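Local atomic coordinates of dicer Related Helicase (Caenorhabditis elegans, PDB entry 6M6Q), a protein that probably hydrolyses ATP as an RNA helicase of the RLR subfamily that works in RNA interference, represented here by its N-terminal domain. Residues F36-C40 and Y51-F55; N47-F52 and A68-I72; M84-R88 and Q99-Y103; E234-E239 and K259-H263. All blocks are in the same frame, centred on the assembly; numbering follows the deposited sequence.

All four contacts lie in the N-terminal domain, built of helices and loops without strands; the helicase core probably belongs to other parts of the full-length protein. Contacts 1 and 2 have centres 8 Å apart; their segments overlap at Y51 and F52, and F52 touches helix 33-42 in the first and helix 63-72 in the second. Contact 4 is centred 19 Å from contact 1, with nearest atoms about 4 Å apart but no touch. Contact 3 is remote, its centre 37 Å from that of contact 1 and 27 Å from that of contact 4. The long helix 94-127 links the set: it supplies 99-103 to contact 3, and its side chains touch residues of the other three.

Contact 1 (F36-C40 and Y51-F55); sequences FLDVC and YFKLF
C40 and F36 of helix 33-42 meet F52 and F55 of the 3-10 segment that follows in a buried, largely aromatic helix-to-loop contact of the all-helical N-terminal domain. The two backbones approach most closely at C40 and Y51, whose CA atoms are 5.3 Å apart. F52 offers a ring face to the helix: CB of C40 sits 3.8 Å from the F52 ring centroid and 16° off its normal, a CH-pi contact. SG of C40 lies above the same face but farther off, 4.9 Å from the centroid of F52, as a distant sulfur-aromatic contact. At the edge of this ring, CD1 of L37 comes to 4.1 Å from CZ of F52. Replacing F52 by an alanine would probably open a gap beside the helix, leaving C40 without the face it rests on and L37 without its edge partner. One turn before C40, F36 carries CG anti to the backbone N (chi1 164°), which turns its ring toward the loop, where CZ of F55 reaches the F36 ring edge, 3.4 Å from CZ of F36. The rings meet obliquely, with planes at 75°. Helix 94-127 closes the cluster: F123 meets the rings of both F52 and F55, edge-to-face with the latter, while L124 and V127 touch F36. On the outer flank, CG1 of V39 lies at the edge of the exposed Y51 ring, 4.1 Å from its CD2.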
loop_
_atom_site.group_PDB
_atom_site.type_symbol
_atom_site.label_atom_id
_atom_site.label_comp_id
_atom_site.label_asym_id
_atom_site.label_seq_id
_atom_site.Cartn_x
_atom_site.Cartn_y
_atom_site.Cartn_z
ATOM N N PHE B 36 -15.228 7.810 -9.578
ATOM C CA PHE B 36 -15.842 8.437 -8.379
ATOM C C PHE B 36 -15.227 9.815 -8.160
ATOM O O PHE B 36 -15.991 10.766 -7.954
ATOM C CB PHE B 36 -15.664 7.552 -7.149
ATOM C CG PHE B 36 -15.917 8.254 -5.842
ATOM C CD1 PHE B 36 -17.186 8.705 -5.510
ATOM C CD2 PHE B 36 -14.889 8.445 -4.932
ATOM C CE1 PHE B 36 -17.411 9.356 -4.309
ATOM C CE2 PHE B 36 -15.117 9.085 -3.731
ATOM C CZ PHE B 36 -16.375 9.536 -3.420
ATOM N N LEU B 37 -13.893 9.917 -8.239
ATOM C CA LEU B 37 -13.153 11.217 -8.202
ATOM C C LEU B 37 -13.662 12.081 -9.335
ATOM O O LEU B 37 -14.039 13.200 -9.044
ATOM C CB LEU B 37 -11.635 10.996 -8.318
ATOM C CG LEU B 37 -10.741 12.245 -8.184
ATOM C CD1 LEU B 37 -10.802 12.866 -6.773
ATOM C CD2 LEU B 37 -9.296 11.906 -8.544
ATOM N N ASP B 38 -13.771 11.517 -10.550
ATOM C CA ASP B 38 -14.262 12.238 -11.761
ATOM C C ASP B 38 -15.627 12.880 -11.474
ATOM O O ASP B 38 -15.797 14.051 -11.858
ATOM C CB ASP B 38 -14.329 11.340 -12.999
ATOM C CG ASP B 38 -14.701 12.126 -14.248
ATOM O OD1 ASP B 38 -15.872 12.029 -14.670
ATOM O OD2 ASP B 38 -13.864 12.919 -14.708
ATOM N N VAL B 39 -16.547 12.142 -10.836
ATOM C CA VAL B 39 -17.948 12.576 -10.524
ATOM C C VAL B 39 -17.901 13.733 -9.509
ATOM O O VAL B 39 -18.582 14.754 -9.732
ATOM C CB VAL B 39 -18.801 11.389 -10.009
ATOM C CG1 VAL B 39 -20.079 11.846 -9.314
ATOM C CG2 VAL B 39 -19.137 10.404 -11.124
ATOM N N CYS B 40 -17.093 13.604 -8.458
ATOM C CA CYS B 40 -16.915 14.651 -7.418
ATOM C C CYS B 40 -16.354 15.930 -8.065
ATOM O O CYS B 40 -16.792 17.009 -7.680
ATOM C CB CYS B 40 -16.008 14.176 -6.283
ATOM S SG CYS B 40 -16.679 12.791 -5.323
ATOM N N TYR B 51 -19.650 17.916 -4.391
ATOM C CA TYR B 51 -19.980 16.678 -3.631
ATOM C C TYR B 51 -18.868 16.387 -2.603
ATOM O O TYR B 51 -19.127 15.637 -1.646
ATOM C CB TYR B 51 -20.168 15.466 -4.556
ATOM C CG TYR B 51 -21.349 15.503 -5.506
ATOM C CD1 TYR B 51 -22.385 16.417 -5.355
ATOM C CD2 TYR B 51 -21.435 14.599 -6.560
ATOM C CE1 TYR B 51 -23.459 16.444 -6.235
ATOM C CE2 TYR B 51 -22.495 14.622 -7.453
ATOM C CZ TYR B 51 -23.509 15.548 -7.293
ATOM O OH TYR B 51 -24.546 15.576 -8.173
ATOM N N PHE B 52 -17.669 16.958 -2.784
ATOM C CA PHE B 52 -16.519 16.752 -1.871
ATOM C C PHE B 52 -16.961 17.088 -0.434
ATOM O O PHE B 52 -16.485 16.440 0.525
ATOM C CB PHE B 52 -15.304 17.596 -2.303
ATOM C CG PHE B 52 -14.500 17.067 -3.473
ATOM C CD1 PHE B 52 -13.554 16.063 -3.302
ATOM C CD2 PHE B 52 -14.638 17.622 -4.736
ATOM C CE1 PHE B 52 -12.810 15.603 -4.379
ATOM C CE2 PHE B 52 -13.889 17.161 -5.807
ATOM C CZ PHE B 52 -12.987 16.149 -5.629
ATOM N N LYS B 53 -17.864 18.062 -0.285
ATOM C CA LYS B 53 -18.258 18.620 1.039
ATOM C C LYS B 53 -18.961 17.540 1.878
ATOM O O LYS B 53 -18.867 17.617 3.113
ATOM C CB LYS B 53 -19.145 19.854 0.879
ATOM C CG LYS B 53 -19.022 20.864 2.007
ATOM C CD LYS B 53 -20.087 21.929 1.990
ATOM C CE LYS B 53 -19.863 22.987 3.048
ATOM N NZ LYS B 53 -19.868 22.405 4.412
ATOM N N LEU B 54 -19.611 16.561 1.231
ATOM C CA LEU B 54 -20.346 15.456 1.913
ATOM C C LEU B 54 -19.369 14.575 2.717
ATOM O O LEU B 54 -19.861 13.667 3.413
ATOM C CB LEU B 54 -21.090 14.601 0.876
ATOM C CG LEU B 54 -22.201 15.295 0.092
ATOM C CD1 LEU B 54 -22.436 14.592 -1.248
ATOM C CD2 LEU B 54 -23.487 15.348 0.904
ATOM N N PHE B 55 -18.049 14.797 2.603
ATOM C CA PHE B 55 -17.001 13.934 3.220
ATOM C C PHE B 55 -16.244 14.706 4.315
ATOM O O PHE B 55 -15.270 14.154 4.871
ATOM C CB PHE B 55 -16.055 13.396 2.141
ATOM C CG PHE B 55 -16.729 12.575 1.069
ATOM C CD1 PHE B 55 -17.222 13.173 -0.080
ATOM C CD2 PHE B 55 -16.876 11.206 1.209
ATOM C CE1 PHE B 55 -17.862 12.424 -1.052
ATOM C CE2 PHE B 55 -17.511 10.456 0.231
ATOM C CZ PHE B 55 -18.008 11.069 -0.894
#

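Contact 2 (N47-F52 and A68-I72); sequences NDIGYF and ARMII
I49 and F52, in the loop that joins helix 33-42 to helix 63-72, fold back onto the last turn of helix 63-72 and rest on A68 and R69. A68 is the small residue at the centre: its CB is 3.8 Å from CG2 of I49 and 4.1 Å from CB of F52, so both side chains share one methyl. The same CG2 of I49 stands 3.5 Å above the guanidinium plane of R69, over its centre. R69 starts away from the loop and is brought back by a bend at chi2 (-39°), so that it crosses I49 at about a right angle. Its NH2 then gives a weak hydrogen bond of 3.4 Å to O of N47, which lies at the guanidinium edge; N47 itself is poorly ordered. NH2 also forms a salt bridge with OE1 of E65, one turn earlier in the helix, which probably helps keep the arginine over I49. Farther along, I71 brings CD1 to 4.2 Å from CE1 of F52, and CG2 of I72 flanks the ring at a longer distance. I71 also touches F119 and S120 of helix 94-127, and M70 touches F119; F52 from the loop reaches that same helix.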
loop_
_atom_site.group_PDB
_atom_site.type_symbol
_atom_site.label_atom_id
_atom_site.label_comp_id
_atom_site.label_asym_id
_atom_site.label_seq_id
_atom_site.Cartn_x
_atom_site.Cartn_y
_atom_site.Cartn_z
ATOM N N ASN B 47 -17.136 27.961 -7.935
ATOM C CA ASN B 47 -16.323 28.272 -6.723
ATOM C C ASN B 47 -16.816 27.475 -5.503
ATOM O O ASN B 47 -16.352 27.783 -4.396
ATOM C CB ASN B 47 -16.308 29.770 -6.418
ATOM C CG ASN B 47 -15.679 30.571 -7.530
ATOM O OD1 ASN B 47 -14.568 30.269 -7.961
ATOM N ND2 ASN B 47 -16.375 31.594 -8.000
ATOM N N ASP B 48 -17.633 26.436 -5.708
ATOM C CA ASP B 48 -18.037 25.478 -4.645
ATOM C C ASP B 48 -17.212 24.195 -4.800
ATOM O O ASP B 48 -16.633 23.973 -5.884
ATOM C CB ASP B 48 -19.552 25.239 -4.650
ATOM C CG ASP B 48 -20.123 24.612 -5.918
ATOM O OD1 ASP B 48 -20.060 25.260 -6.981
ATOM O OD2 ASP B 48 -20.669 23.503 -5.818
ATOM N N ILE B 49 -17.075 23.429 -3.725
ATOM C CA ILE B 49 -16.294 22.160 -3.731
ATOM C C ILE B 49 -17.241 21.001 -4.075
ATOM O O ILE B 49 -16.770 19.864 -4.150
ATOM C CB ILE B 49 -15.532 21.949 -2.401
ATOM C CG1 ILE B 49 -16.467 21.848 -1.196
ATOM C CG2 ILE B 49 -14.481 23.042 -2.206
ATOM C CD1 ILE B 49 -15.805 21.282 0.047
ATOM N N GLY B 50 -18.508 21.299 -4.377
ATOM C CA GLY B 50 -19.503 20.309 -4.849
ATOM C C GLY B 50 -19.660 19.148 -3.878
ATOM O O GLY B 50 -19.783 19.402 -2.672
ATOM N N TYR B 51 -19.650 17.916 -4.391
ATOM C CA TYR B 51 -19.980 16.678 -3.631
ATOM C C TYR B 51 -18.868 16.387 -2.603
ATOM O O TYR B 51 -19.127 15.637 -1.646
ATOM C CB TYR B 51 -20.168 15.466 -4.556
ATOM C CG TYR B 51 -21.349 15.503 -5.506
ATOM C CD1 TYR B 51 -22.385 16.417 -5.355
ATOM C CD2 TYR B 51 -21.435 14.599 -6.560
ATOM C CE1 TYR B 51 -23.459 16.444 -6.235
ATOM C CE2 TYR B 51 -22.495 14.622 -7.453
ATOM C CZ TYR B 51 -23.509 15.548 -7.293
ATOM O OH TYR B 51 -24.546 15.576 -8.173
ATOM N N PHE B 52 -17.669 16.958 -2.784
ATOM C CA PHE B 52 -16.519 16.752 -1.871
ATOM C C PHE B 52 -16.961 17.088 -0.434
ATOM O O PHE B 52 -16.485 16.440 0.525
ATOM C CB PHE B 52 -15.304 17.596 -2.303
ATOM C CG PHE B 52 -14.500 17.067 -3.473
ATOM C CD1 PHE B 52 -13.554 16.063 -3.302
ATOM C CD2 PHE B 52 -14.638 17.622 -4.736
ATOM C CE1 PHE B 52 -12.810 15.603 -4.379
ATOM C CE2 PHE B 52 -13.889 17.161 -5.807
ATOM C CZ PHE B 52 -12.987 16.149 -5.629
ATOM N N ALA B 68 -9.747 19.393 -1.444
ATOM C CA ALA B 68 -10.626 19.676 -2.598
ATOM C C ALA B 68 -9.963 20.742 -3.469
ATOM O O ALA B 68 -9.739 20.471 -4.641
ATOM C CB ALA B 68 -12.004 20.099 -2.147
ATOM N N ARG B 69 -9.623 21.893 -2.894
ATOM C CA ARG B 69 -8.983 23.013 -3.633
ATOM C C ARG B 69 -7.756 22.484 -4.358
ATOM O O ARG B 69 -7.759 22.497 -5.596
ATOM C CB ARG B 69 -8.597 24.145 -2.687
ATOM C CG ARG B 69 -9.781 24.791 -1.989
ATOM C CD ARG B 69 -10.961 24.922 -2.922
ATOM N NE ARG B 69 -12.028 25.662 -2.292
ATOM C CZ ARG B 69 -13.007 26.274 -2.937
ATOM N NH1 ARG B 69 -13.067 26.248 -4.257
ATOM N NH2 ARG B 69 -13.929 26.918 -2.250
ATOM N N MET B 70 -6.785 21.960 -3.620
ATOM C CA MET B 70 -5.511 21.468 -4.198
ATOM C C MET B 70 -5.781 20.630 -5.461
ATOM O O MET B 70 -4.934 20.635 -6.335
ATOM C CB MET B 70 -4.737 20.637 -3.185
ATOM C CG MET B 70 -4.040 21.491 -2.141
ATOM S SD MET B 70 -2.631 22.416 -2.822
ATOM C CE MET B 70 -1.618 22.585 -1.351
ATOM N N ILE B 71 -6.963 20.016 -5.567
ATOM C CA ILE B 71 -7.356 19.125 -6.695
ATOM C C ILE B 71 -7.936 19.966 -7.851
ATOM O O ILE B 71 -7.570 19.683 -9.015
ATOM C CB ILE B 71 -8.335 18.032 -6.207
ATOM C CG1 ILE B 71 -7.654 17.042 -5.248
ATOM C CG2 ILE B 71 -8.995 17.313 -7.385
ATOM C CD1 ILE B 71 -8.629 16.160 -4.492
ATOM N N ILE B 72 -8.808 20.942 -7.560
ATOM C CA ILE B 72 -9.647 21.649 -8.588
ATOM C C ILE B 72 -9.069 23.037 -8.916
ATOM O O ILE B 72 -9.368 23.537 -10.015
ATOM C CB ILE B 72 -11.117 21.751 -8.144
ATOM C CG1 ILE B 72 -11.268 22.481 -6.806
ATOM C CG2 ILE B 72 -11.750 20.375 -8.117
ATOM C CD1 ILE B 72 -12.707 22.730 -6.404
#

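Contact 3 (M84-R88 and Q99-Y103); sequences MIKIR and QAETY
M84 lays its thioether across the stem of E101, with SD 3.7 Å from CG of E101 and CE 3.4 Å from the backbone O of the same residue. Bends at chi2 (55°) and chi3 bring the methionine tip round to the glutamate, and the side chains cross at about a right angle. Next to them, I87 points at the facing helix and sets CD1 3.7 Å from CB of A100, and CG2 4.0 Å from CG of E101. These residues join the short helix 82-87 to the early part of the long helix 94-127; the two segments run nearly antiparallel, as the arms of a helical hairpin near the surface. The carboxylate of E101 reaches past the apolar layer to R88, whose NH1 forms a salt bridge of 3.1 Å with OE2 of E101. The oxygen lies in the guanidinium plane, but the nitrogen meets it from above the carboxylate, 61° out of that plane. OE1 of E101 is salt-bridged to NE of R97, the carboxylate's stronger partner, one turn earlier. A leucine in place of E101 would probably leave both R88 and R97 without their shared counter-charge. M84 also touches V104 and T105 of helix 94-127.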
loop_
_atom_site.group_PDB
_atom_site.type_symbol
_atom_site.label_atom_id
_atom_site.label_comp_id
_atom_site.label_asym_id
_atom_site.label_seq_id
_atom_site.Cartn_x
_atom_site.Cartn_y
_atom_site.Cartn_z
ATOM N N MET B 84 11.164 30.629 -16.243
ATOM C CA MET B 84 10.591 31.110 -17.531
ATOM C C MET B 84 10.984 32.571 -17.747
ATOM O O MET B 84 11.446 32.892 -18.873
ATOM C CB MET B 84 9.066 30.998 -17.576
ATOM C CG MET B 84 8.452 31.346 -18.948
ATOM S SD MET B 84 9.174 30.367 -20.314
ATOM C CE MET B 84 8.120 28.923 -20.316
ATOM N N ILE B 85 10.805 33.419 -16.730
ATOM C CA ILE B 85 11.059 34.883 -16.835
ATOM C C ILE B 85 12.547 35.087 -17.099
ATOM O O ILE B 85 12.874 35.948 -17.954
ATOM C CB ILE B 85 10.577 35.640 -15.577
ATOM C CG1 ILE B 85 9.047 35.615 -15.467
ATOM C CG2 ILE B 85 11.126 37.073 -15.533
ATOM C CD1 ILE B 85 8.539 35.773 -14.056
ATOM N N LYS B 86 13.409 34.262 -16.484
ATOM C CA LYS B 86 14.891 34.391 -16.618
ATOM C C LYS B 86 15.312 34.010 -18.048
ATOM O O LYS B 86 16.133 34.732 -18.624
ATOM C CB LYS B 86 15.618 33.538 -15.579
ATOM C CG LYS B 86 15.710 34.147 -14.192
ATOM C CD LYS B 86 16.365 33.223 -13.221
ATOM C CE LYS B 86 16.088 33.570 -11.780
ATOM N NZ LYS B 86 16.556 32.488 -10.885
ATOM N N ILE B 87 14.731 32.941 -18.601
ATOM C CA ILE B 87 15.010 32.453 -19.982
ATOM C C ILE B 87 14.689 33.596 -20.962
ATOM O O ILE B 87 15.543 33.902 -21.801
ATOM C CB ILE B 87 14.213 31.156 -20.293
ATOM C CG1 ILE B 87 14.594 29.982 -19.364
ATOM C CG2 ILE B 87 14.326 30.774 -21.764
ATOM C CD1 ILE B 87 15.900 29.273 -19.695
ATOM N N ARG B 88 13.519 34.227 -20.824
ATOM C CA ARG B 88 12.982 35.221 -21.804
ATOM C C ARG B 88 13.763 36.539 -21.688
ATOM O O ARG B 88 13.563 37.419 -22.547
ATOM C CB ARG B 88 11.478 35.455 -21.599
ATOM C CG ARG B 88 10.621 34.217 -21.817
ATOM C CD ARG B 88 9.448 34.442 -22.743
ATOM N NE ARG B 88 8.218 34.663 -21.996
ATOM C CZ ARG B 88 7.231 33.774 -21.853
ATOM N NH1 ARG B 88 7.298 32.584 -22.429
ATOM N NH2 ARG B 88 6.162 34.094 -21.147
ATOM N N GLN B 99 13.527 25.799 -26.999
ATOM C CA GLN B 99 13.754 24.449 -26.393
ATOM C C GLN B 99 13.650 24.592 -24.859
ATOM O O GLN B 99 12.907 23.817 -24.230
ATOM C CB GLN B 99 15.107 23.819 -26.805
ATOM C CG GLN B 99 15.199 23.361 -28.280
ATOM C CD GLN B 99 16.505 22.662 -28.656
ATOM O OE1 GLN B 99 16.597 21.434 -28.666
ATOM N NE2 GLN B 99 17.529 23.435 -28.995
ATOM N N ALA B 100 14.346 25.569 -24.293
ATOM C CA ALA B 100 14.377 25.836 -22.843
ATOM C C ALA B 100 12.947 26.088 -22.353
ATOM O O ALA B 100 12.574 25.538 -21.336
ATOM C CB ALA B 100 15.282 27.011 -22.567
ATOM N N GLU B 101 12.197 26.911 -23.077
ATOM C CA GLU B 101 10.832 27.337 -22.707
ATOM C C GLU B 101 9.937 26.096 -22.629
ATOM O O GLU B 101 9.098 26.037 -21.718
ATOM C CB GLU B 101 10.283 28.363 -23.708
ATOM C CG GLU B 101 10.829 29.781 -23.520
ATOM C CD GLU B 101 10.119 30.857 -24.346
ATOM O OE1 GLU B 101 10.815 31.691 -24.957
ATOM O OE2 GLU B 101 8.868 30.840 -24.397
ATOM N N THR B 102 10.095 25.140 -23.545
ATOM C CA THR B 102 9.219 23.935 -23.606
ATOM C C THR B 102 9.541 23.045 -22.404
ATOM O O THR B 102 8.601 22.524 -21.805
ATOM C CB THR B 102 9.327 23.180 -24.942
ATOM O OG1 THR B 102 10.702 22.904 -25.172
ATOM C CG2 THR B 102 8.758 23.947 -26.114
ATOM N N TYR B 103 10.807 22.991 -22.000
ATOM C CA TYR B 103 11.264 22.183 -20.851
ATOM C C TYR B 103 10.695 22.780 -19.559
ATOM O O TYR B 103 10.252 22.019 -18.693
ATOM C CB TYR B 103 12.785 22.073 -20.802
ATOM C CG TYR B 103 13.248 20.992 -19.862
ATOM C CD1 TYR B 103 13.188 19.652 -20.231
ATOM C CD2 TYR B 103 13.611 21.287 -18.553
ATOM C CE1 TYR B 103 13.578 18.644 -19.358
ATOM C CE2 TYR B 103 13.993 20.289 -17.666
ATOM C CZ TYR B 103 13.990 18.966 -18.074
ATOM O OH TYR B 103 14.374 17.986 -17.211
#

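Contact 4 (E234-E239 and K259-H263); sequences EDLLTE and KWSLH
The carbonyl of L237 faces the backbone at S261 and L262, just after helix 231-236 has ended and just where helix 262-271 begins. Its O accepts a weak hydrogen bond from N of L262 at 3.4 Å, with an angle of 143° at the hydrogen, and a CA-H...O contact from CA of S261. The leucine side chains add an apolar layer: CD2 of L237 lies 3.8 Å from CD1 of L262, and CD1 of L237 reaches CB of H263 at 4.2 Å. T238 continues the contact with CG2, which is 3.8 Å from CB of S261 and also near the carbonyl O of W260. With chi1 at 55°, its OG1 is turned back along its own chain, where it bonds weakly to O of E234. Beyond T238, NZ of K259 makes a weak hydrogen bond of 3.4 Å to O of E239; that residue is poorly ordered and is the last one modelled before the gap 240-257.

In the next shell, W34 of helix 33-42 touches L237, L262 and H263 together, and R117 of helix 94-127 touches L262. L228 adds a further wall against L237 and H263. W260 is also tied to the helix it precedes: its NE1 bonds to OG1 of T265. The arrangement is that of a serine N-cap: the loop 237-239 that leaves helix 231-236 lies against the capped turn, and S261 sits at the N-cap, immediately ahead of helix 262-271, its OG capping N of K264.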
loop_
_atom_site.group_PDB
_atom_site.type_symbol
_atom_site.label_atom_id
_atom_site.label_comp_id
_atom_site.label_asym_id
_atom_site.label_seq_id
_atom_site.Cartn_x
_atom_site.Cartn_y
_atom_site.Cartn_z
ATOM N N GLU B 234 -8.733 12.977 -16.334
ATOM C CA GLU B 234 -8.220 12.257 -17.521
ATOM C C GLU B 234 -6.693 12.417 -17.628
ATOM O O GLU B 234 -6.021 11.392 -17.722
ATOM C CB GLU B 234 -8.907 12.754 -18.783
ATOM C CG GLU B 234 -8.450 12.010 -20.022
ATOM C CD GLU B 234 -8.897 10.561 -20.081
ATOM O OE1 GLU B 234 -10.144 10.325 -20.027
ATOM O OE2 GLU B 234 -8.002 9.656 -20.190
ATOM N N ASP B 235 -6.182 13.664 -17.635
ATOM C CA ASP B 235 -4.735 13.978 -17.853
ATOM C C ASP B 235 -3.932 13.681 -16.572
ATOM O O ASP B 235 -2.622 13.606 -16.645
ATOM C CB ASP B 235 -4.554 15.426 -18.325
ATOM C CG ASP B 235 -4.379 16.436 -17.202
ATOM O OD1 ASP B 235 -5.292 17.273 -17.021
ATOM O OD2 ASP B 235 -3.311 16.404 -16.537
ATOM N N LEU B 236 -4.615 13.549 -15.452
ATOM C CA LEU B 236 -3.992 13.227 -14.156
ATOM C C LEU B 236 -3.539 11.763 -14.172
ATOM O O LEU B 236 -2.514 11.470 -13.541
ATOM C CB LEU B 236 -5.017 13.520 -13.068
ATOM C CG LEU B 236 -4.636 13.142 -11.649
ATOM C CD1 LEU B 236 -3.458 13.962 -11.165
ATOM C CD2 LEU B 236 -5.826 13.343 -10.730
ATOM N N LEU B 237 -4.234 10.905 -14.930
ATOM C CA LEU B 237 -4.032 9.430 -14.941
ATOM C C LEU B 237 -3.316 8.966 -16.222
ATOM O O LEU B 237 -2.994 7.765 -16.297
ATOM C CB LEU B 237 -5.402 8.756 -14.810
ATOM C CG LEU B 237 -6.237 9.199 -13.607
ATOM C CD1 LEU B 237 -7.652 8.654 -13.687
ATOM C CD2 LEU B 237 -5.578 8.769 -12.313
ATOM N N THR B 238 -3.102 9.851 -17.204
ATOM C CA THR B 238 -2.457 9.495 -18.510
ATOM C C THR B 238 -0.993 9.927 -18.498
ATOM O O THR B 238 -0.723 11.114 -18.283
ATOM C CB THR B 238 -3.201 10.061 -19.734
ATOM O OG1 THR B 238 -3.349 11.473 -19.623
ATOM C CG2 THR B 238 -4.575 9.451 -19.922
ATOM N N GLU B 239 -0.098 8.976 -18.754
ATOM C CA GLU B 239 1.378 9.174 -18.887
ATOM C C GLU B 239 1.696 9.826 -20.243
ATOM O O GLU B 239 1.909 11.057 -20.255
ATOM C CB GLU B 239 2.092 7.822 -18.759
ATOM C CG GLU B 239 1.483 6.722 -19.633
ATOM C CD GLU B 239 0.426 5.849 -18.958
ATOM O OE1 GLU B 239 -0.437 6.402 -18.243
ATOM O OE2 GLU B 239 0.472 4.616 -19.145
ATOM N N LYS B 259 -3.287 6.612 -26.116
ATOM C CA LYS B 259 -2.789 6.721 -24.717
ATOM C C LYS B 259 -3.695 5.913 -23.764
ATOM O O LYS B 259 -4.947 6.067 -23.817
ATOM C CB LYS B 259 -2.707 8.193 -24.307
ATOM C CG LYS B 259 -1.599 8.989 -24.987
ATOM C CD LYS B 259 -1.405 10.394 -24.425
ATOM C CE LYS B 259 -0.409 10.453 -23.280
ATOM N NZ LYS B 259 -0.032 11.849 -22.940
ATOM N N TRP B 260 -3.079 5.101 -22.911
ATOM C CA TRP B 260 -3.744 4.343 -21.819
ATOM C C TRP B 260 -3.861 5.225 -20.577
ATOM O O TRP B 260 -3.264 6.304 -20.572
ATOM C CB TRP B 260 -2.959 3.077 -21.529
ATOM C CG TRP B 260 -3.727 2.016 -20.812
ATOM C CD1 TRP B 260 -3.599 1.676 -19.501
ATOM C CD2 TRP B 260 -4.688 1.096 -21.375
ATOM N NE1 TRP B 260 -4.415 0.626 -19.201
ATOM C CE2 TRP B 260 -5.090 0.242 -20.326
ATOM C CE3 TRP B 260 -5.240 0.900 -22.652
ATOM C CZ2 TRP B 260 -6.025 -0.776 -20.511
ATOM C CZ3 TRP B 260 -6.154 -0.115 -22.833
ATOM C CH2 TRP B 260 -6.535 -0.943 -21.776
ATOM N N SER B 261 -4.648 4.796 -19.589
ATOM C CA SER B 261 -4.870 5.516 -18.302
ATOM C C SER B 261 -4.974 4.509 -17.153
ATOM O O SER B 261 -5.179 3.305 -17.425
ATOM C CB SER B 261 -6.089 6.387 -18.364
ATOM O OG SER B 261 -7.276 5.609 -18.432
ATOM N N LEU B 262 -4.832 4.980 -15.916
ATOM C CA LEU B 262 -4.927 4.126 -14.711
ATOM C C LEU B 262 -6.376 3.655 -14.558
ATOM O O LEU B 262 -6.578 2.523 -14.041
ATOM C CB LEU B 262 -4.464 4.909 -13.490
ATOM C CG LEU B 262 -2.989 5.274 -13.475
ATOM C CD1 LEU B 262 -2.704 6.226 -12.344
ATOM C CD2 LEU B 262 -2.126 4.039 -13.359
ATOM N N HIS B 263 -7.333 4.462 -15.036
ATOM C CA HIS B 263 -8.779 4.152 -15.000
ATOM C C HIS B 263 -9.069 3.013 -15.965
ATOM O O HIS B 263 -9.862 2.115 -15.599
ATOM C CB HIS B 263 -9.646 5.376 -15.308
ATOM C CG HIS B 263 -11.104 5.056 -15.323
ATOM N ND1 HIS B 263 -11.769 4.572 -14.206
ATOM C CD2 HIS B 263 -12.032 5.150 -16.299
ATOM C CE1 HIS B 263 -13.038 4.402 -14.497
ATOM N NE2 HIS B 263 -13.224 4.739 -15.774
#